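Local coordinates for heme-binding protein A / AI-2 binding protein A (Helicobacter pylori SS1, PDB 6OFQ) that probably serves an ABC transporter as its periplasmic substrate-binding protein, capturing peptides and delivering them for uptake, at residues M44-V49 / F183-S188; D63-F68 / A177-D182; A78-W83 / Y92-R97; K98-H103 / V209-F214; F114-V119 / Y162-T167. All blocks are in the same frame, centred on the assembly; numbering follows the deposited sequence.

Contact 1 of 5, residues M44-V49 / F183-S188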
# COMPACT_ATOMS: atom_id res chain seq x y z
N MET A 44 -14.48 0.43 3.37
CA MET A 44 -14.20 1.19 4.57
C MET A 44 -13.68 0.32 5.74
O MET A 44 -13.47 0.85 6.81
CB MET A 44 -15.44 1.99 5.01
CG MET A 44 -15.74 3.08 4.00
SD MET A 44 -14.54 4.42 4.01
CE MET A 44 -14.86 5.10 2.38
N ASP A 45 -13.46 -0.95 5.48
CA ASP A 45 -12.75 -1.84 6.45
C ASP A 45 -11.37 -2.12 5.85
O ASP A 45 -11.24 -2.89 4.90
CB ASP A 45 -13.53 -3.15 6.68
CG ASP A 45 -12.86 -4.09 7.64
OD1 ASP A 45 -11.69 -3.90 8.03
OD2 ASP A 45 -13.53 -5.04 8.12
N PRO A 46 -10.33 -1.51 6.41
CA PRO A 46 -9.00 -1.61 5.80
C PRO A 46 -8.39 -2.99 5.83
O PRO A 46 -7.46 -3.25 5.06
CB PRO A 46 -8.15 -0.63 6.58
CG PRO A 46 -8.81 -0.64 7.88
CD PRO A 46 -10.28 -0.72 7.65
N ALA A 47 -8.89 -3.89 6.70
CA ALA A 47 -8.45 -5.25 6.69
C ALA A 47 -8.90 -6.05 5.49
O ALA A 47 -8.28 -7.06 5.20
CB ALA A 47 -8.77 -6.02 7.97
N LEU A 48 -9.88 -5.56 4.75
CA LEU A 48 -10.39 -6.29 3.61
C LEU A 48 -9.76 -5.89 2.28
O LEU A 48 -10.07 -6.49 1.24
CB LEU A 48 -11.92 -5.99 3.52
CG LEU A 48 -12.72 -6.56 4.69
CD1 LEU A 48 -14.18 -6.23 4.40
CD2 LEU A 48 -12.54 -8.02 4.95
N VAL A 49 -8.95 -4.85 2.28
CA VAL A 49 -8.39 -4.28 1.04
C VAL A 49 -6.88 -4.14 1.23
O VAL A 49 -6.40 -4.26 2.35
CB VAL A 49 -9.11 -2.98 0.69
CG1 VAL A 49 -10.54 -3.22 0.21
CG2 VAL A 49 -9.08 -2.01 1.82
N PHE A 183 -4.18 -2.60 7.96
CA PHE A 183 -5.00 -3.79 8.16
C PHE A 183 -5.23 -4.13 9.61
O PHE A 183 -6.13 -4.93 9.91
CB PHE A 183 -4.49 -4.97 7.32
CG PHE A 183 -3.31 -5.71 7.93
CD1 PHE A 183 -2.00 -5.25 7.92
CD2 PHE A 183 -3.52 -6.93 8.56
CE1 PHE A 183 -0.93 -5.98 8.40
CE2 PHE A 183 -2.46 -7.67 9.03
CZ PHE A 183 -1.17 -7.19 9.03
N LEU A 184 -4.39 -3.58 10.48
CA LEU A 184 -4.51 -3.80 11.91
C LEU A 184 -5.14 -2.63 12.62
O LEU A 184 -4.98 -2.45 13.84
CB LEU A 184 -3.15 -4.19 12.50
CG LEU A 184 -2.63 -5.50 11.94
CD1 LEU A 184 -1.22 -5.75 12.47
CD2 LEU A 184 -3.56 -6.70 12.19
N SER A 185 -5.91 -1.83 11.90
CA SER A 185 -6.76 -0.83 12.48
C SER A 185 -7.77 -1.37 13.51
O SER A 185 -8.21 -2.52 13.40
CB SER A 185 -7.55 -0.20 11.34
OG SER A 185 -6.78 0.60 10.48
N ILE A 186 -8.04 -0.52 14.49
CA ILE A 186 -8.96 -0.91 15.57
C ILE A 186 -10.41 -0.49 15.24
O ILE A 186 -10.68 0.70 15.21
CB ILE A 186 -8.51 -0.37 16.91
CG1 ILE A 186 -7.05 -0.77 17.24
CG2 ILE A 186 -9.42 -0.88 18.02
CD1 ILE A 186 -6.70 -2.23 17.05
N LEU A 187 -11.21 -1.53 14.99
CA LEU A 187 -12.66 -1.29 14.79
C LEU A 187 -13.37 -1.49 16.11
O LEU A 187 -12.76 -1.96 17.08
CB LEU A 187 -13.18 -2.30 13.79
CG LEU A 187 -12.95 -1.99 12.31
CD1 LEU A 187 -11.47 -1.89 11.93
CD2 LEU A 187 -13.66 -2.99 11.43
N SER A 188 -14.63 -1.06 16.16
CA SER A 188 -15.40 -1.17 17.40
C SER A 188 -16.20 -2.47 17.47
O SER A 188 -17.12 -2.73 16.68
CB SER A 188 -16.40 -0.02 17.48
OG SER A 188 -17.40 -0.25 18.48
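Asp45 and Leu187 meet at about a right angle, the carboxylate of one against a methyl of the other. CB of Asp45 carries CG anti to the backbone N (chi1 180°), which sends the carboxylate back over its own loop; CG itself lies 4.0 Å from Leu187 CD2. There OD1 accepts the amide of Ala47 at 3.1 Å between Ala47 N and Asp45 OD1, the donor coming from above the carboxylate plane: an Asx turn. OD2, at the far corner, lies 3.9 Å from Leu187 CD2, and its polar partners are Arg125, by a salt bridge, and the hydroxyl of Tyr134. One buried acid thus shapes its loop and ties it to helix 116-127.

Beside it the Pro46 ring presents CG to Ser185, 3.5 Å from Ser185 OG; that hydroxyl is hydrogen-bonded to Asp182 O. Ala47 puts its methyl on the backbone of the other loop, with Ala47 CB 3.5 Å from Phe183 O, while the Phe183 ring leads away to lie nearly parallel to Tyr143. No hydrogen bond joins 44-49 to 183-188 directly. This is plain loop-to-loop packing in the solute-binding protein fold, a loop with an Asx turn before helix 52-61 seated on the connection into helix 189-197.

Contact 2 of 5, residues D63-F68 / A177-D182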
# COMPACT_ATOMS: atom_id res chain seq x y z
N ASP A 63 -7.43 4.42 13.97
CA ASP A 63 -6.11 4.27 14.54
C ASP A 63 -5.70 2.85 14.73
O ASP A 63 -6.50 1.91 14.71
CB ASP A 63 -6.04 4.95 15.89
CG ASP A 63 -6.25 6.45 15.77
OD1 ASP A 63 -5.53 7.10 14.97
OD2 ASP A 63 -7.14 7.01 16.45
N THR A 64 -4.39 2.74 14.95
CA THR A 64 -3.70 1.49 15.21
C THR A 64 -3.08 1.53 16.63
O THR A 64 -3.12 2.56 17.30
CB THR A 64 -2.63 1.21 14.13
OG1 THR A 64 -2.01 2.43 13.75
CG2 THR A 64 -3.26 0.57 12.86
N LEU A 65 -2.46 0.42 17.05
CA LEU A 65 -1.81 0.41 18.39
C LEU A 65 -0.62 1.37 18.50
O LEU A 65 -0.42 2.09 19.49
CB LEU A 65 -1.39 -1.00 18.75
CG LEU A 65 -2.53 -1.98 19.05
CD1 LEU A 65 -1.90 -3.35 19.25
CD2 LEU A 65 -3.22 -1.60 20.37
N VAL A 66 0.18 1.37 17.43
CA VAL A 66 1.27 2.30 17.22
C VAL A 66 1.09 3.00 15.89
O VAL A 66 0.31 2.47 15.07
CB VAL A 66 2.66 1.59 17.28
CG1 VAL A 66 2.76 0.80 18.60
CG2 VAL A 66 2.89 0.67 16.08
N GLN A 67 1.68 4.14 15.65
CA GLN A 67 1.51 4.82 14.39
C GLN A 67 2.80 5.38 13.88
O GLN A 67 3.79 5.41 14.65
CB GLN A 67 0.47 5.93 14.46
CG GLN A 67 0.86 7.07 15.38
CD GLN A 67 -0.28 8.04 15.64
OE1 GLN A 67 -1.45 7.70 15.69
NE2 GLN A 67 0.08 9.28 15.93
N PHE A 68 2.83 5.94 12.68
CA PHE A 68 4.07 6.53 12.12
C PHE A 68 3.98 8.03 12.24
O PHE A 68 3.01 8.68 11.80
CB PHE A 68 4.26 6.04 10.68
CG PHE A 68 4.47 4.56 10.68
CD1 PHE A 68 5.72 4.04 11.02
CD2 PHE A 68 3.46 3.72 10.33
CE1 PHE A 68 5.88 2.67 11.09
CE2 PHE A 68 3.63 2.35 10.40
CZ PHE A 68 4.81 1.83 10.85
N ALA A 177 6.44 -2.61 13.87
CA ALA A 177 6.06 -1.73 12.77
C ALA A 177 4.80 -2.24 12.06
O ALA A 177 3.90 -1.46 11.68
CB ALA A 177 7.19 -1.69 11.75
N ASN A 178 4.62 -3.55 12.02
CA ASN A 178 3.45 -4.17 11.44
C ASN A 178 2.16 -3.65 12.11
O ASN A 178 1.07 -3.46 11.50
CB ASN A 178 3.40 -5.68 11.48
CG ASN A 178 4.42 -6.33 10.59
OD1 ASN A 178 4.97 -5.73 9.66
ND2 ASN A 178 4.63 -7.59 10.91
N LEU A 179 2.25 -3.50 13.43
CA LEU A 179 1.10 -3.07 14.23
C LEU A 179 0.69 -1.67 13.90
O LEU A 179 -0.38 -1.23 14.35
CB LEU A 179 1.39 -3.17 15.76
CG LEU A 179 1.75 -4.58 16.18
CD1 LEU A 179 2.03 -4.50 17.69
CD2 LEU A 179 0.63 -5.51 15.88
N GLY A 180 1.45 -0.88 13.13
CA GLY A 180 1.08 0.42 12.60
C GLY A 180 0.41 0.34 11.26
O GLY A 180 0.01 1.40 10.77
N MET A 181 0.28 -0.83 10.67
CA MET A 181 -0.27 -0.96 9.31
C MET A 181 -1.81 -0.89 9.32
O MET A 181 -2.44 -1.39 10.25
CB MET A 181 0.23 -2.22 8.64
CG MET A 181 1.72 -2.17 8.39
SD MET A 181 2.44 -3.67 7.73
CE MET A 181 1.47 -3.89 6.24
N ASP A 182 -2.35 -0.42 8.19
CA ASP A 182 -3.77 -0.17 8.07
C ASP A 182 -4.64 -1.42 8.35
O ASP A 182 -5.72 -1.26 8.93
CB ASP A 182 -4.03 0.35 6.67
CG ASP A 182 -3.33 1.67 6.40
OD1 ASP A 182 -2.12 1.58 6.12
OD2 ASP A 182 -3.95 2.73 6.49
O HOH W 1 -2.51 2.85 10.88
O HOH W 2 -2.74 -2.05 15.63
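Thr64 packs CB and CG2 against the carbonyls of Leu179 and Met181. Its OG1 stands between the backbone N and the carbonyl carbon (chi1 38°), and from there it donates to Val66 O in its own segment, 2.7 Å from Thr64 OG1. CG2, on the other branch, reaches Met181 O at 3.4 Å, and Thr64 CB sits 3.3 Å from Leu179 O.

Direct polar bonds between the segments are missing; two waters supply the links. One donates to both Thr64 OG1 and Gly180 O, the other takes the amide of Leu65 and donates to Leu179 O. Gly180 comes in by its backbone, a CA-H...O contact of 3.3 Å from Gly180 CA to Val66 O.

Val66 turns CG2 to the Gly180 amide and to Leu179 CB, 4.1 Å from that Val66 CG2. Phe68 holds CG beside its backbone N (chi1 -64°), which swings the ring across to the turn; Ala177 O lies at the ring edge, 3.5 Å from Phe68 CZ, and Gly180 O is near the plane too. Leu179, meanwhile, packs onto Phe94. The arrangement is a type I beta turn, Asn178 to Met181, leaving helix 175-178 and packed against outermost strand 66-68 of a five-stranded antiparallel sheet.

Contact 3 of 5, residues A78-W83 / Y92-R97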
# COMPACT_ATOMS: atom_id res chain seq x y z
N ALA A 78 0.16 5.30 19.78
CA ALA A 78 -1.16 5.63 19.23
C ALA A 78 -2.16 5.08 20.23
O ALA A 78 -2.23 5.62 21.34
CB ALA A 78 -1.33 5.12 17.80
N LEU A 79 -2.98 4.09 19.87
CA LEU A 79 -3.96 3.54 20.81
C LEU A 79 -3.28 2.83 22.00
O LEU A 79 -3.94 2.60 23.03
CB LEU A 79 -5.01 2.67 20.15
CG LEU A 79 -5.99 3.47 19.24
CD1 LEU A 79 -6.94 2.51 18.54
CD2 LEU A 79 -6.78 4.51 20.04
N ALA A 80 -2.02 2.41 21.82
CA ALA A 80 -1.18 2.03 22.96
C ALA A 80 -0.34 3.25 23.29
O ALA A 80 0.39 3.84 22.46
CB ALA A 80 -0.25 0.86 22.65
N THR A 81 -0.30 3.59 24.58
CA THR A 81 0.56 4.67 25.10
C THR A 81 2.00 4.23 25.33
O THR A 81 2.92 5.05 25.25
CB THR A 81 0.06 5.32 26.39
OG1 THR A 81 -0.26 4.26 27.32
CG2 THR A 81 -1.27 6.11 26.09
N SER A 82 2.18 2.96 25.69
CA SER A 82 3.53 2.41 25.90
C SER A 82 3.48 0.89 25.74
O SER A 82 2.42 0.28 25.61
CB SER A 82 4.03 2.78 27.30
OG SER A 82 3.32 2.04 28.24
N TRP A 83 4.69 0.32 25.71
CA TRP A 83 4.74 -1.11 25.49
C TRP A 83 6.09 -1.61 25.97
O TRP A 83 7.05 -0.85 26.10
CB TRP A 83 4.54 -1.52 24.02
CG TRP A 83 5.39 -0.78 23.04
CD1 TRP A 83 6.63 -1.14 22.58
CD2 TRP A 83 5.09 0.46 22.39
NE1 TRP A 83 7.11 -0.20 21.71
CE2 TRP A 83 6.17 0.78 21.57
CE3 TRP A 83 3.99 1.31 22.43
CZ2 TRP A 83 6.23 1.94 20.83
CZ3 TRP A 83 4.06 2.45 21.70
CH2 TRP A 83 5.15 2.76 20.92
N TYR A 92 5.08 -9.24 23.59
CA TYR A 92 4.84 -7.80 23.47
C TYR A 92 3.63 -7.41 24.29
O TYR A 92 2.56 -7.94 24.07
CB TYR A 92 4.52 -7.35 22.02
CG TYR A 92 5.65 -7.51 21.05
CD1 TYR A 92 6.21 -8.73 20.71
CD2 TYR A 92 6.12 -6.39 20.36
CE1 TYR A 92 7.21 -8.82 19.77
CE2 TYR A 92 7.11 -6.51 19.40
CZ TYR A 92 7.64 -7.71 19.10
OH TYR A 92 8.66 -7.85 18.18
N THR A 93 3.83 -6.55 25.30
CA THR A 93 2.72 -6.12 26.15
C THR A 93 2.44 -4.63 25.90
O THR A 93 3.33 -3.81 26.01
CB THR A 93 3.07 -6.30 27.64
OG1 THR A 93 3.41 -7.67 27.90
CG2 THR A 93 1.87 -6.01 28.47
N PHE A 94 1.20 -4.36 25.48
CA PHE A 94 0.75 -3.00 25.14
C PHE A 94 -0.20 -2.46 26.20
O PHE A 94 -1.16 -3.13 26.59
CB PHE A 94 0.04 -2.99 23.77
CG PHE A 94 1.00 -3.22 22.64
CD1 PHE A 94 1.67 -2.17 22.00
CD2 PHE A 94 1.25 -4.51 22.19
CE1 PHE A 94 2.62 -2.40 21.03
CE2 PHE A 94 2.18 -4.77 21.20
CZ PHE A 94 2.87 -3.70 20.66
N HIS A 95 0.14 -1.26 26.66
CA HIS A 95 -0.68 -0.55 27.61
C HIS A 95 -1.56 0.41 26.80
O HIS A 95 -1.03 1.30 26.14
CB HIS A 95 0.27 0.19 28.59
CG HIS A 95 1.32 -0.70 29.22
ND1 HIS A 95 0.96 -1.57 30.22
CD2 HIS A 95 2.58 -1.05 28.86
CE1 HIS A 95 2.00 -2.35 30.53
NE2 HIS A 95 3.00 -2.04 29.72
N LEU A 96 -2.87 0.27 26.91
CA LEU A 96 -3.80 0.94 26.03
C LEU A 96 -4.13 2.30 26.62
O LEU A 96 -4.23 2.49 27.87
CB LEU A 96 -5.01 0.08 25.77
CG LEU A 96 -4.81 -1.33 25.23
CD1 LEU A 96 -6.14 -1.96 24.98
CD2 LEU A 96 -3.97 -1.29 23.94
N ARG A 97 -4.32 3.27 25.73
CA ARG A 97 -4.77 4.60 26.07
C ARG A 97 -6.20 4.57 26.62
O ARG A 97 -7.05 3.87 26.04
CB ARG A 97 -4.77 5.48 24.79
CG ARG A 97 -4.82 6.98 25.03
CD ARG A 97 -4.67 7.68 23.68
NE ARG A 97 -3.34 7.49 23.12
CZ ARG A 97 -2.26 8.21 23.35
NH1 ARG A 97 -2.22 9.21 24.23
NH2 ARG A 97 -1.09 7.85 22.79
O HOH W 3 -2.48 4.51 29.08
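Strands 75-85 and 91-96 form a beta hairpin, here interrupted by a beta bulge: Ala80 pairs with Leu96, but Ser82 pairs with His95, so the register slips by one. Around the slip, Thr81 N donates to His95 O at 2.9 Å, and His95 N to Ser82 O.

Arg97 grips one carbonyl with two nitrogens. Its chain runs extended from the backbone and then bends at chi3 (-67°), which brings the guanidinium side-on to its acceptor: Ala78 O lies 2.8 Å from Arg97 NE and 2.9 Å from Arg97 NH2, almost exactly in the guanidinium plane. Thr81 CG2 lies over the centre of one guanidinium face, 3.6 Å from Arg97 CZ, so the group is held both at its edge and on its flat side. The backbone amide of the same arginine binds Leu79 O.

Farther along, Trp83 and Phe94 share one face of the sheet, their planes 38° apart. Phe94 CD1 touches both Ala80 CB and Trp83 CB, each at 3.6 Å. On the other face Ser82 OG lies 3.2 Å from His95 CD2, while His95 NE2 is hydrogen-bonded to Asp84.

Strand 66-68 runs on the far side of 75-85 and strand 163-168 on the far side of 91-96, so the hairpin supplies the second and third of the five strands; Val66 of the outer strand also touches Phe94.

Contact 4 of 5, residues K98-H103 / V209-F214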
# COMPACT_ATOMS: atom_id res chain seq x y z
N LYS A 98 -6.41 5.25 27.74
CA LYS A 98 -7.74 5.35 28.36
C LYS A 98 -8.42 6.62 27.90
O LYS A 98 -7.81 7.62 27.55
CB LYS A 98 -7.54 5.35 29.88
CG LYS A 98 -6.92 4.05 30.42
CD LYS A 98 -6.88 4.16 31.95
CE LYS A 98 -6.20 2.94 32.54
NZ LYS A 98 -6.33 3.06 34.01
N GLY A 99 -9.74 6.55 28.01
CA GLY A 99 -10.61 7.66 27.68
C GLY A 99 -10.66 8.04 26.21
O GLY A 99 -10.98 9.18 25.87
N VAL A 100 -10.42 7.08 25.32
CA VAL A 100 -10.55 7.28 23.87
C VAL A 100 -11.94 6.77 23.56
O VAL A 100 -12.34 5.66 23.92
CB VAL A 100 -9.52 6.40 23.16
CG1 VAL A 100 -9.77 6.43 21.65
CG2 VAL A 100 -8.11 6.78 23.55
N TYR A 101 -12.67 7.54 22.74
CA TYR A 101 -14.00 7.17 22.33
C TYR A 101 -14.07 6.95 20.82
O TYR A 101 -13.42 7.70 20.07
CB TYR A 101 -15.01 8.25 22.76
CG TYR A 101 -15.15 8.23 24.28
CD1 TYR A 101 -16.05 7.35 24.85
CD2 TYR A 101 -14.35 8.99 25.11
CE1 TYR A 101 -16.16 7.16 26.21
CE2 TYR A 101 -14.42 8.82 26.48
CZ TYR A 101 -15.32 7.91 27.00
OH TYR A 101 -15.45 7.71 28.35
N PHE A 102 -14.91 6.00 20.42
CA PHE A 102 -15.24 5.83 19.02
C PHE A 102 -16.14 6.97 18.52
O PHE A 102 -16.92 7.53 19.28
CB PHE A 102 -15.88 4.48 18.74
CG PHE A 102 -14.91 3.33 18.75
CD1 PHE A 102 -14.16 3.03 17.64
CD2 PHE A 102 -14.76 2.59 19.94
CE1 PHE A 102 -13.25 1.96 17.66
CE2 PHE A 102 -13.86 1.53 19.94
CZ PHE A 102 -13.18 1.17 18.80
N HIS A 103 -16.05 7.21 17.22
CA HIS A 103 -16.88 8.27 16.61
C HIS A 103 -18.38 8.08 16.85
O HIS A 103 -18.87 6.98 16.90
CB HIS A 103 -16.72 8.23 15.10
CG HIS A 103 -15.31 8.43 14.67
ND1 HIS A 103 -14.81 7.80 13.56
CD2 HIS A 103 -14.32 9.20 15.17
CE1 HIS A 103 -13.54 8.13 13.42
NE2 HIS A 103 -13.22 9.00 14.36
N VAL A 209 -16.77 3.05 11.82
CA VAL A 209 -16.57 3.66 13.11
C VAL A 209 -15.15 3.48 13.62
O VAL A 209 -14.74 2.34 13.77
CB VAL A 209 -17.62 3.10 14.11
CG1 VAL A 209 -17.39 3.66 15.50
CG2 VAL A 209 -19.04 3.47 13.65
N GLY A 210 -14.44 4.57 13.84
CA GLY A 210 -13.03 4.50 14.29
C GLY A 210 -12.80 5.46 15.43
O GLY A 210 -13.73 6.05 15.98
N THR A 211 -11.54 5.68 15.75
CA THR A 211 -11.12 6.64 16.75
C THR A 211 -10.30 7.81 16.24
O THR A 211 -9.89 8.65 17.02
CB THR A 211 -10.28 5.95 17.84
OG1 THR A 211 -9.13 5.34 17.26
CG2 THR A 211 -11.04 4.88 18.60
N GLY A 212 -10.05 7.84 14.93
CA GLY A 212 -9.11 8.79 14.39
C GLY A 212 -9.54 10.22 14.30
O GLY A 212 -10.67 10.56 14.70
N PRO A 213 -8.70 11.05 13.70
CA PRO A 213 -8.92 12.49 13.78
C PRO A 213 -10.03 12.99 12.87
O PRO A 213 -10.38 14.16 12.99
CB PRO A 213 -7.58 13.08 13.37
CG PRO A 213 -6.87 11.99 12.64
CD PRO A 213 -7.35 10.70 13.24
N PHE A 214 -10.46 12.17 11.91
CA PHE A 214 -11.66 12.42 11.12
C PHE A 214 -12.66 11.31 11.23
O PHE A 214 -12.29 10.17 11.46
CB PHE A 214 -11.29 12.65 9.64
CG PHE A 214 -10.40 13.83 9.40
CD1 PHE A 214 -9.02 13.67 9.43
CD2 PHE A 214 -10.92 15.10 9.16
CE1 PHE A 214 -8.20 14.75 9.25
CE2 PHE A 214 -10.11 16.20 8.95
CZ PHE A 214 -8.74 16.01 9.00
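Gly210 O takes one hydrogen bond, from His103 N, and lies under the face of the same residue's ring. The carbonyl points almost directly at the amide nitrogen, His103 N lying 2.9 Å from Gly210 O (157° at the hydrogen), and the oxygen stands 3.0 Å from the imidazole plane, over its centre. The ring's own hydrogen bond is made at its edge: NE2 donates to Gly212 O, 3.0 Å from His103 NE2, nearly linear at 172° and with the acceptor close to the ring plane. CG beside the backbone N (chi1 -60°) brings the imidazole down along 210-214 for this bond. Gly212 O also takes a bond from Asn230.

The apolar half of the contact lies toward Val100. Thr211 CG2 sits over one face of the Phe102 ring in a CH-pi contact, 4.0 Å from its centroid, and meets Val100 CG1 at 3.6 Å; the OG1 branch of the threonine is bound to Asp63. On the other flank the side chains of Val209 and Phe102 cross at about a right angle, Val209 CG1 3.7 Å from Phe102 CB.

Chemically, the bond to Gly212 O implies a proton on NE2, and it fixes the rotation of this buried imidazole.

Contact 5 of 5, residues F114-V119 / Y162-T167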
# COMPACT_ATOMS: atom_id res chain seq x y z
N PHE A 114 -13.07 2.97 23.79
CA PHE A 114 -12.12 1.97 23.30
C PHE A 114 -11.49 1.22 24.48
O PHE A 114 -11.12 1.80 25.49
CB PHE A 114 -11.05 2.70 22.48
CG PHE A 114 -9.75 1.93 22.33
CD1 PHE A 114 -9.69 0.80 21.54
CD2 PHE A 114 -8.63 2.33 23.02
CE1 PHE A 114 -8.53 0.04 21.47
CE2 PHE A 114 -7.44 1.62 22.89
CZ PHE A 114 -7.42 0.50 22.11
N SER A 115 -11.37 -0.08 24.31
CA SER A 115 -10.74 -0.91 25.30
C SER A 115 -10.16 -2.15 24.63
O SER A 115 -10.28 -2.40 23.41
CB SER A 115 -11.76 -1.24 26.42
OG SER A 115 -12.72 -2.14 25.94
N ALA A 116 -9.64 -3.06 25.47
CA ALA A 116 -8.97 -4.22 24.99
C ALA A 116 -9.85 -5.12 24.12
O ALA A 116 -9.36 -5.79 23.20
CB ALA A 116 -8.36 -4.97 26.16
N LYS A 117 -11.15 -5.18 24.40
CA LYS A 117 -12.02 -6.02 23.58
C LYS A 117 -12.08 -5.62 22.10
O LYS A 117 -12.33 -6.46 21.25
CB LYS A 117 -13.44 -6.09 24.14
CG LYS A 117 -14.31 -4.85 23.99
CD LYS A 117 -15.71 -5.17 24.52
CE LYS A 117 -16.72 -4.09 24.14
NZ LYS A 117 -18.04 -4.29 24.80
N ASP A 118 -11.79 -4.36 21.83
CA ASP A 118 -11.81 -3.86 20.45
C ASP A 118 -10.54 -4.32 19.73
O ASP A 118 -10.57 -4.62 18.54
CB ASP A 118 -11.90 -2.35 20.40
CG ASP A 118 -13.13 -1.84 21.18
OD1 ASP A 118 -14.18 -2.34 20.71
OD2 ASP A 118 -12.99 -0.97 22.06
N VAL A 119 -9.43 -4.42 20.46
CA VAL A 119 -8.19 -5.00 19.90
C VAL A 119 -8.41 -6.47 19.59
O VAL A 119 -8.07 -6.96 18.53
CB VAL A 119 -7.00 -4.74 20.81
CG1 VAL A 119 -5.73 -5.26 20.18
CG2 VAL A 119 -6.85 -3.27 21.16
N TYR A 162 -7.36 -2.60 29.67
CA TYR A 162 -6.46 -1.64 29.04
C TYR A 162 -5.08 -2.23 28.80
O TYR A 162 -4.12 -1.51 28.64
CB TYR A 162 -6.35 -0.33 29.83
CG TYR A 162 -7.68 0.33 29.92
CD1 TYR A 162 -8.30 0.95 28.83
CD2 TYR A 162 -8.35 0.28 31.15
CE1 TYR A 162 -9.55 1.55 28.99
CE2 TYR A 162 -9.58 0.90 31.30
CZ TYR A 162 -10.16 1.50 30.22
OH TYR A 162 -11.38 2.13 30.47
N THR A 163 -5.03 -3.55 28.69
CA THR A 163 -3.72 -4.24 28.50
C THR A 163 -3.88 -5.44 27.57
O THR A 163 -4.65 -6.36 27.82
CB THR A 163 -3.10 -4.71 29.87
OG1 THR A 163 -3.19 -3.65 30.81
CG2 THR A 163 -1.63 -5.13 29.68
N ILE A 164 -3.08 -5.41 26.49
CA ILE A 164 -3.03 -6.47 25.52
C ILE A 164 -1.65 -7.11 25.46
O ILE A 164 -0.65 -6.41 25.40
CB ILE A 164 -3.45 -5.95 24.11
CG1 ILE A 164 -4.98 -5.67 24.03
CG2 ILE A 164 -3.02 -6.95 23.05
CD1 ILE A 164 -5.80 -6.91 23.81
N ARG A 165 -1.59 -8.43 25.52
CA ARG A 165 -0.31 -9.15 25.41
C ARG A 165 -0.32 -10.10 24.22
O ARG A 165 -1.21 -10.93 24.10
CB ARG A 165 -0.02 -9.96 26.67
CG ARG A 165 1.26 -10.77 26.57
CD ARG A 165 1.70 -11.31 27.92
NE ARG A 165 2.25 -10.20 28.72
CZ ARG A 165 2.45 -10.20 30.04
NH1 ARG A 165 2.10 -11.21 30.82
NH2 ARG A 165 2.95 -9.13 30.61
N PHE A 166 0.64 -9.93 23.32
CA PHE A 166 0.89 -10.84 22.22
C PHE A 166 2.04 -11.73 22.57
O PHE A 166 3.05 -11.24 23.12
CB PHE A 166 1.32 -10.06 20.95
CG PHE A 166 0.27 -9.18 20.34
CD1 PHE A 166 -0.59 -9.64 19.33
CD2 PHE A 166 0.21 -7.87 20.73
CE1 PHE A 166 -1.54 -8.79 18.77
CE2 PHE A 166 -0.71 -7.00 20.16
CZ PHE A 166 -1.60 -7.49 19.22
N THR A 167 1.85 -13.03 22.35
CA THR A 167 2.97 -13.95 22.40
C THR A 167 3.16 -14.50 21.02
O THR A 167 2.20 -14.92 20.36
CB THR A 167 2.65 -15.10 23.40
OG1 THR A 167 2.35 -14.51 24.68
CG2 THR A 167 3.84 -16.06 23.47
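Ile164 and Val119 slide past each other in opposite directions, the first rising from a strand and the second descending from a helix. CG1 of Ile164 lies beside its backbone N (chi1 -72°), and a second bend at chi2 (-80°) carries CD1 up to the helix. That methyl touches three groups: Val119 CB at 3.9 Å from Ile164 CD1, Ala116 CB at 4.0 Å, and the carbonyl Ala116 O. Val119 answers with CG1 anti to its own backbone N (chi1 -176°), a setting that lays the branch along Ile164 CG1, 3.9 Å from Val119 CG1. Ala116, one turn earlier in the helix, adds its methyl; the three make a small apolar patch between helix and sheet.

At the start of the strand Tyr162 is placed differently. Its CB points away from the helix, yet the ring folds back, so that Phe114 O lies near the ring plane at its edge, 3.8 Å from Tyr162 CE1. Ser115 CB is a looser neighbour of the same ring carbon.

The start of the helix is held from within its own segment. Ser115 N donates to Asp118 OD2, 2.9 Å between the two atoms, on the anti side of the carboxylate, and Asp118 N returns a bond to Ser115 O. The other oxygen of Asp118 binds the amide of Lys189. Ala116 also touches Leu96 of the next strand. The arrangement is that of a helix, 116-127, packed by its first turn on one face of an antiparallel sheet, in a type II periplasmic binding protein.

Contacts 2, 3 and 5 all reach the five-stranded antiparallel sheet ordered 66-68, 75-85, 91-96, 163-168, 153-160. Contact 3 is the hairpin of its second and third strands, with contact 5 centred about 9 Å away and contact 2 about 11 Å. Contact 1 lies beside contact 2, again about 11 Å between centres, joined by a probable hydrogen bond from Ile186 N to Asp63 O. Contact 4, about 15 Å from contact 3, meets contact 2 through Asp63 and Thr211, and contact 5 through Val100 and Phe114. Along the chain, contacts 2, 3 and 5 fall within the span of contact 1, whereas contact 4 crosses contacts 1 and 2. Loops far apart in sequence thus meet beside the sheet, on the same side of the chain's centre.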